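PDB 1G43: scaffolding protein from Clostridium cellulolyticum, which probably anchors the cellulosome to cellulose through this family IIIa cellulose-binding domain, a beta-sandwich that carries a bound calcium ion. Local coordinates for residues T48-K53 / F118-W123; P16-S21 / W123-Q128. One frame throughout, in Å; residues are numbered along the deposited sequence.

Calcium ties the two contacts together: T48 and D50 of contact 1 and D127 of contact 2 bind the same ion, and the contacts' centres lie about 9 Å apart. Contact 1 is a surface contact in which the loop 48-53 meets the end of strand 111-120; long charged side chains do the work, around one buried arginine. Contact 2, partly buried, pairs 16-21 with 123-128 largely through backbone bonds, with serine and amide side chains and waters added. W123 belongs to both, and strands 111-120 and 18-30 are neighbours in one sheet. Two segments that supply ligands to one ion are held by different chemistry: charged side chains at the surface, mainly backbone bonds where partly buried.

Contact 1: T48-K53 / F118-W123; sequences TQDADK and FARNDW. With CA (calcium ion), chain B.
The guanidinium of R120 is held between A51 CB, offset over one face, and the ring of F126, in a cation-pi contact over the other; D50 CB lies in the plane at the edge. In that plane, NH2 donates to Q49 O, 3.2 Å away, and the bond also falls in the carbonyl plane of Q49. The R120 chain is extended from CG to NE, which carries the charged end across to loop 48-53. NE donates a hydrogen bond to a water, and NH1 turns to S124 OG. K53 crosses the arginine stem obliquely, its CD 3.7 Å from R120 CD. Extended beyond CG, the lysine brings NZ to the syn side of D122 OD2, a salt bridge of 2.7 Å tilted 21° from the carboxylate plane. D122 stands in the type I turn from R120 to W123. T48, through O and OG1, and D50, through both carboxylate oxygens, bind calcium; D127 O, N130, D131 and a water complete the site. With D50 OD2 4.3 Å from R120 NH2, the buried arginine probably offsets part of the negative charge gathered round the metal, while its NH2 binds the carbonyl of Q49, next to the calcium ligand D50.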
loop_
_atom_site.group_PDB
_atom_site.type_symbol
_atom_site.label_atom_id
_atom_site.label_comp_id
_atom_site.label_asym_id
_atom_site.label_seq_id
_atom_site.Cartn_x
_atom_site.Cartn_y
_atom_site.Cartn_z
ATOM N N THR A 48 -2.021 11.918 7.831
ATOM C CA THR A 48 -2.849 12.997 8.346
ATOM C C THR A 48 -3.294 13.792 7.132
ATOM O O THR A 48 -2.494 14.251 6.325
ATOM C CB THR A 48 -2.134 13.924 9.382
ATOM O OG1 THR A 48 -0.816 14.254 8.937
ATOM C CG2 THR A 48 -2.092 13.238 10.770
ATOM N N GLN A 49 -4.597 13.909 7.004
ATOM C CA GLN A 49 -5.255 14.581 5.898
ATOM C C GLN A 49 -4.821 16.052 5.682
ATOM O O GLN A 49 -4.702 16.512 4.558
ATOM C CB GLN A 49 -6.764 14.491 6.165
ATOM C CG GLN A 49 -7.624 14.633 4.956
ATOM C CD GLN A 49 -9.091 14.365 5.249
ATOM O OE1 GLN A 49 -9.702 14.995 6.117
ATOM N NE2 GLN A 49 -9.664 13.429 4.512
ATOM N N ASP A 50 -4.573 16.759 6.773
ATOM C CA ASP A 50 -4.202 18.178 6.757
ATOM C C ASP A 50 -5.364 19.066 6.249
ATOM O O ASP A 50 -5.578 20.145 6.767
ATOM C CB ASP A 50 -2.940 18.430 5.929
ATOM C CG ASP A 50 -1.817 17.520 6.308
ATOM O OD1 ASP A 50 -1.706 17.157 7.493
ATOM O OD2 ASP A 50 -1.032 17.165 5.417
ATOM N N ALA A 51 -6.104 18.621 5.241
ATOM C CA ALA A 51 -7.270 19.360 4.736
ATOM C C ALA A 51 -8.280 18.314 4.227
ATOM O O ALA A 51 -7.908 17.237 3.790
ATOM C CB ALA A 51 -6.882 20.326 3.593
ATOM N N ASP A 52 -9.554 18.650 4.291
ATOM C CA ASP A 52 -10.583 17.746 3.850
ATOM C C ASP A 52 -10.931 18.014 2.373
ATOM O O ASP A 52 -11.880 18.720 2.063
ATOM C CB ASP A 52 -11.811 17.921 4.759
ATOM C CG ASP A 52 -12.721 16.712 4.732
ATOM O OD1 ASP A 52 -12.442 15.797 3.916
ATOM O OD2 ASP A 52 -13.695 16.695 5.518
ATOM N N LYS A 53 -10.142 17.449 1.470
ATOM C CA LYS A 53 -10.367 17.651 0.045
ATOM C C LYS A 53 -10.485 16.333 -0.715
ATOM O O LYS A 53 -9.943 15.315 -0.306
ATOM C CB LYS A 53 -9.215 18.458 -0.558
ATOM C CG LYS A 53 -8.984 19.798 0.101
ATOM C CD LYS A 53 -7.920 20.608 -0.622
ATOM C CE LYS A 53 -7.922 22.043 -0.101
ATOM N NZ LYS A 53 -7.052 22.934 -0.881
ATOM N N PHE A 118 -1.418 9.114 -4.891
ATOM C CA PHE A 118 -2.664 9.824 -4.790
ATOM C C PHE A 118 -2.399 11.309 -4.517
ATOM O O PHE A 118 -1.354 11.684 -4.000
ATOM C CB PHE A 118 -3.613 9.202 -3.751
ATOM C CG PHE A 118 -3.132 9.265 -2.345
ATOM C CD1 PHE A 118 -2.306 8.273 -1.832
ATOM C CD2 PHE A 118 -3.564 10.272 -1.500
ATOM C CE1 PHE A 118 -1.925 8.276 -0.489
ATOM C CE2 PHE A 118 -3.192 10.292 -0.157
ATOM C CZ PHE A 118 -2.369 9.285 0.352
ATOM N N ALA A 119 -3.351 12.149 -4.901
ATOM C CA ALA A 119 -3.196 13.591 -4.746
ATOM C C ALA A 119 -4.561 14.246 -4.605
ATOM O O ALA A 119 -5.598 13.608 -4.828
ATOM C CB ALA A 119 -2.463 14.142 -5.964
ATOM N N ARG A 120 -4.574 15.508 -4.205
ATOM C CA ARG A 120 -5.843 16.195 -4.091
ATOM C C ARG A 120 -6.218 16.649 -5.487
ATOM O O ARG A 120 -5.349 16.861 -6.348
ATOM C CB ARG A 120 -5.745 17.407 -3.172
ATOM C CG ARG A 120 -5.454 17.094 -1.727
ATOM C CD ARG A 120 -4.992 18.337 -1.039
ATOM N NE ARG A 120 -4.617 18.083 0.337
ATOM C CZ ARG A 120 -3.949 18.940 1.096
ATOM N NH1 ARG A 120 -3.582 20.106 0.595
ATOM N NH2 ARG A 120 -3.644 18.629 2.355
ATOM N N ASN A 121 -7.510 16.792 -5.717
ATOM C CA ASN A 121 -7.994 17.233 -7.002
ATOM C C ASN A 121 -7.463 18.619 -7.371
ATOM O O ASN A 121 -7.401 18.957 -8.547
ATOM C CB ASN A 121 -9.515 17.238 -7.005
ATOM C CG ASN A 121 -10.102 15.828 -6.894
ATOM O OD1 ASN A 121 -11.327 15.647 -6.929
ATOM N ND2 ASN A 121 -9.233 14.822 -6.747
ATOM N N ASP A 122 -7.056 19.417 -6.384
ATOM C CA ASP A 122 -6.555 20.751 -6.670
ATOM C C ASP A 122 -5.052 20.853 -6.616
ATOM O O ASP A 122 -4.498 21.944 -6.656
ATOM C CB ASP A 122 -7.155 21.780 -5.716
ATOM C CG ASP A 122 -6.794 21.536 -4.249
ATOM O OD1 ASP A 122 -5.788 20.873 -3.916
ATOM O OD2 ASP A 122 -7.538 22.053 -3.399
ATOM N N TRP A 123 -4.396 19.710 -6.515
ATOM C CA TRP A 123 -2.950 19.644 -6.458
ATOM C C TRP A 123 -2.248 20.431 -5.368
ATOM O O TRP A 123 -1.062 20.673 -5.468
ATOM C CB TRP A 123 -2.349 20.014 -7.822
ATOM C CG TRP A 123 -2.806 19.087 -8.865
ATOM C CD1 TRP A 123 -3.893 19.237 -9.668
ATOM C CD2 TRP A 123 -2.268 17.790 -9.150
ATOM N NE1 TRP A 123 -4.075 18.105 -10.442
ATOM C CE2 TRP A 123 -3.088 17.203 -10.142
ATOM C CE3 TRP A 123 -1.175 17.066 -8.667
ATOM C CZ2 TRP A 123 -2.844 15.918 -10.662
ATOM C CZ3 TRP A 123 -0.930 15.788 -9.185
ATOM C CH2 TRP A 123 -1.766 15.228 -10.173
HETATM CA CA CA B . -0.287 15.158 6.754
HETATM O O HOH W 1 -6.192 16.414 1.645
HETATM O O HOH W 2 -0.120 14.139 4.188
#

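Contact 2: P16-S21 / W123-Q128; sequences PASSNS and WSNFDQ. With CA (calcium ion), chain B.
S19 O is gripped by the backbone N-H of F126 in a nearly straight bond of 2.7 Å (173° at the hydrogen). N125 CA adds a CA-H...O contact to the same oxygen, and the F126 ring presents its edge to it, CD1 lying 3.5 Å from S19 O. The return bond, S19 N to F126 O, is weak; a water that donates to F126 O also bonds S18 OG, joining the two segments. Further along, Q128 N donates to A17 O at 2.7 Å. The Q128 side chain runs alongside that carbonyl, extended beyond CG; its NE2 is held mainly by S15 OG and also reaches P16 O at 3.0 Å, with the acceptor in the amide plane but the donor above the carbonyl plane, not on a lone pair. N125 ND2 donates to S18 OG at 2.7 Å in a bent bond (134°), the hydroxyl tilted from the amide plane. S18 OG lies anti to its own backbone nitrogen (chi1 165°), where it meets this amide. S19 OG turns back within its own segment to donate to S21 O. At the far end, N20 CB lies against W123 O, while N20 CG and S21 OG come to the edge of the W123 indole. One water links N20 O with S124 O, and another joins N125 OD1 to N20 ND2, weakly at the latter. Thus 123-128, following strand 111-120, lies antiparallel against the start of strand 18-30; F126 and Q128 both pack on I22 of that strand, and D127 O coordinates the calcium.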
loop_
_atom_site.group_PDB
_atom_site.type_symbol
_atom_site.label_atom_id
_atom_site.label_comp_id
_atom_site.label_asym_id
_atom_site.label_seq_id
_atom_site.Cartn_x
_atom_site.Cartn_y
_atom_site.Cartn_z
ATOM N N PRO A 16 9.513 14.512 -1.176
ATOM C CA PRO A 16 9.756 15.641 -0.265
ATOM C C PRO A 16 8.651 15.723 0.774
ATOM O O PRO A 16 7.497 15.434 0.457
ATOM C CB PRO A 16 9.720 16.863 -1.182
ATOM C CG PRO A 16 9.750 16.276 -2.602
ATOM C CD PRO A 16 9.025 14.987 -2.480
ATOM N N ALA A 17 9.005 16.143 1.991
ATOM C CA ALA A 17 8.055 16.264 3.091
ATOM C C ALA A 17 6.815 17.051 2.673
ATOM O O ALA A 17 5.689 16.716 3.047
ATOM C CB ALA A 17 8.726 16.945 4.289
ATOM N N SER A 18 7.022 18.102 1.893
ATOM C CA SER A 18 5.908 18.908 1.422
ATOM C C SER A 18 5.745 18.507 -0.054
ATOM O O SER A 18 6.629 18.769 -0.871
ATOM C CB SER A 18 6.256 20.385 1.581
ATOM O OG SER A 18 5.381 21.196 0.844
ATOM N N SER A 19 4.625 17.877 -0.390
ATOM C CA SER A 19 4.438 17.381 -1.743
ATOM C C SER A 19 2.971 17.352 -2.078
ATOM O O SER A 19 2.133 17.184 -1.187
ATOM C CB SER A 19 5.023 15.953 -1.827
ATOM O OG SER A 19 4.757 15.279 -3.053
ATOM N N ASN A 20 2.643 17.533 -3.347
ATOM C CA ASN A 20 1.244 17.469 -3.736
ATOM C C ASN A 20 0.855 16.058 -4.201
ATOM O O ASN A 20 -0.225 15.853 -4.704
ATOM C CB ASN A 20 0.935 18.474 -4.818
ATOM C CG ASN A 20 1.841 18.332 -6.016
ATOM O OD1 ASN A 20 2.414 17.262 -6.274
ATOM N ND2 ASN A 20 1.953 19.409 -6.779
ATOM N N SER A 21 1.760 15.102 -4.034
ATOM C CA SER A 21 1.509 13.696 -4.379
ATOM C C SER A 21 2.072 12.842 -3.268
ATOM O O SER A 21 3.139 13.133 -2.731
ATOM C CB SER A 21 2.235 13.258 -5.649
ATOM O OG SER A 21 1.600 13.696 -6.804
ATOM N N TRP A 123 -4.396 19.710 -6.515
ATOM C CA TRP A 123 -2.950 19.644 -6.458
ATOM C C TRP A 123 -2.248 20.431 -5.368
ATOM O O TRP A 123 -1.062 20.673 -5.468
ATOM C CB TRP A 123 -2.349 20.014 -7.822
ATOM C CG TRP A 123 -2.806 19.087 -8.865
ATOM C CD1 TRP A 123 -3.893 19.237 -9.668
ATOM C CD2 TRP A 123 -2.268 17.790 -9.150
ATOM N NE1 TRP A 123 -4.075 18.105 -10.442
ATOM C CE2 TRP A 123 -3.088 17.203 -10.142
ATOM C CE3 TRP A 123 -1.175 17.066 -8.667
ATOM C CZ2 TRP A 123 -2.844 15.918 -10.662
ATOM C CZ3 TRP A 123 -0.930 15.788 -9.185
ATOM C CH2 TRP A 123 -1.766 15.228 -10.173
ATOM N N SER A 124 -2.964 20.837 -4.331
ATOM C CA SER A 124 -2.322 21.556 -3.232
ATOM C C SER A 124 -1.434 20.561 -2.466
ATOM O O SER A 124 -1.613 19.337 -2.557
ATOM C CB SER A 124 -3.371 22.197 -2.285
ATOM O OG SER A 124 -4.273 21.243 -1.745
ATOM N N ASN A 125 -0.486 21.109 -1.724
ATOM C CA ASN A 125 0.500 20.365 -0.974
ATOM C C ASN A 125 0.008 19.719 0.305
ATOM O O ASN A 125 -0.784 20.299 1.020
ATOM C CB ASN A 125 1.670 21.297 -0.611
ATOM C CG ASN A 125 2.715 21.422 -1.721
ATOM O OD1 ASN A 125 2.431 21.233 -2.911
ATOM N ND2 ASN A 125 3.938 21.752 -1.324
ATOM N N PHE A 126 0.502 18.515 0.567
ATOM C CA PHE A 126 0.215 17.779 1.784
ATOM C C PHE A 126 1.439 18.105 2.624
ATOM O O PHE A 126 2.400 18.702 2.134
ATOM C CB PHE A 126 0.259 16.249 1.592
ATOM C CG PHE A 126 -0.901 15.661 0.840
ATOM C CD1 PHE A 126 -0.774 15.324 -0.491
ATOM C CD2 PHE A 126 -2.095 15.368 1.492
ATOM C CE1 PHE A 126 -1.818 14.695 -1.164
ATOM C CE2 PHE A 126 -3.146 14.735 0.819
ATOM C CZ PHE A 126 -3.003 14.400 -0.502
ATOM N N ASP A 127 1.390 17.703 3.887
ATOM C CA ASP A 127 2.511 17.855 4.806
ATOM C C ASP A 127 2.716 16.399 5.200
ATOM O O ASP A 127 1.990 15.858 6.026
ATOM C CB ASP A 127 2.118 18.702 6.027
ATOM C CG ASP A 127 3.196 18.703 7.137
ATOM O OD1 ASP A 127 4.301 18.141 6.951
ATOM O OD2 ASP A 127 2.918 19.276 8.213
ATOM N N GLN A 128 3.675 15.751 4.575
ATOM C CA GLN A 128 3.910 14.364 4.884
ATOM C C GLN A 128 4.614 14.156 6.206
ATOM O O GLN A 128 4.572 13.061 6.757
ATOM C CB GLN A 128 4.740 13.724 3.795
ATOM C CG GLN A 128 4.130 13.837 2.439
ATOM C CD GLN A 128 4.638 12.750 1.544
ATOM O OE1 GLN A 128 4.092 11.650 1.553
ATOM N NE2 GLN A 128 5.717 13.032 0.790
HETATM CA CA CA B . -0.287 15.158 6.754
HETATM O O HOH W 3 3.048 21.178 2.979
HETATM O O HOH W 4 -2.416 17.169 -4.060
HETATM O O HOH W 5 2.501 21.723 -5.826
HETATM O O HOH W 2 -0.120 14.139 4.188
#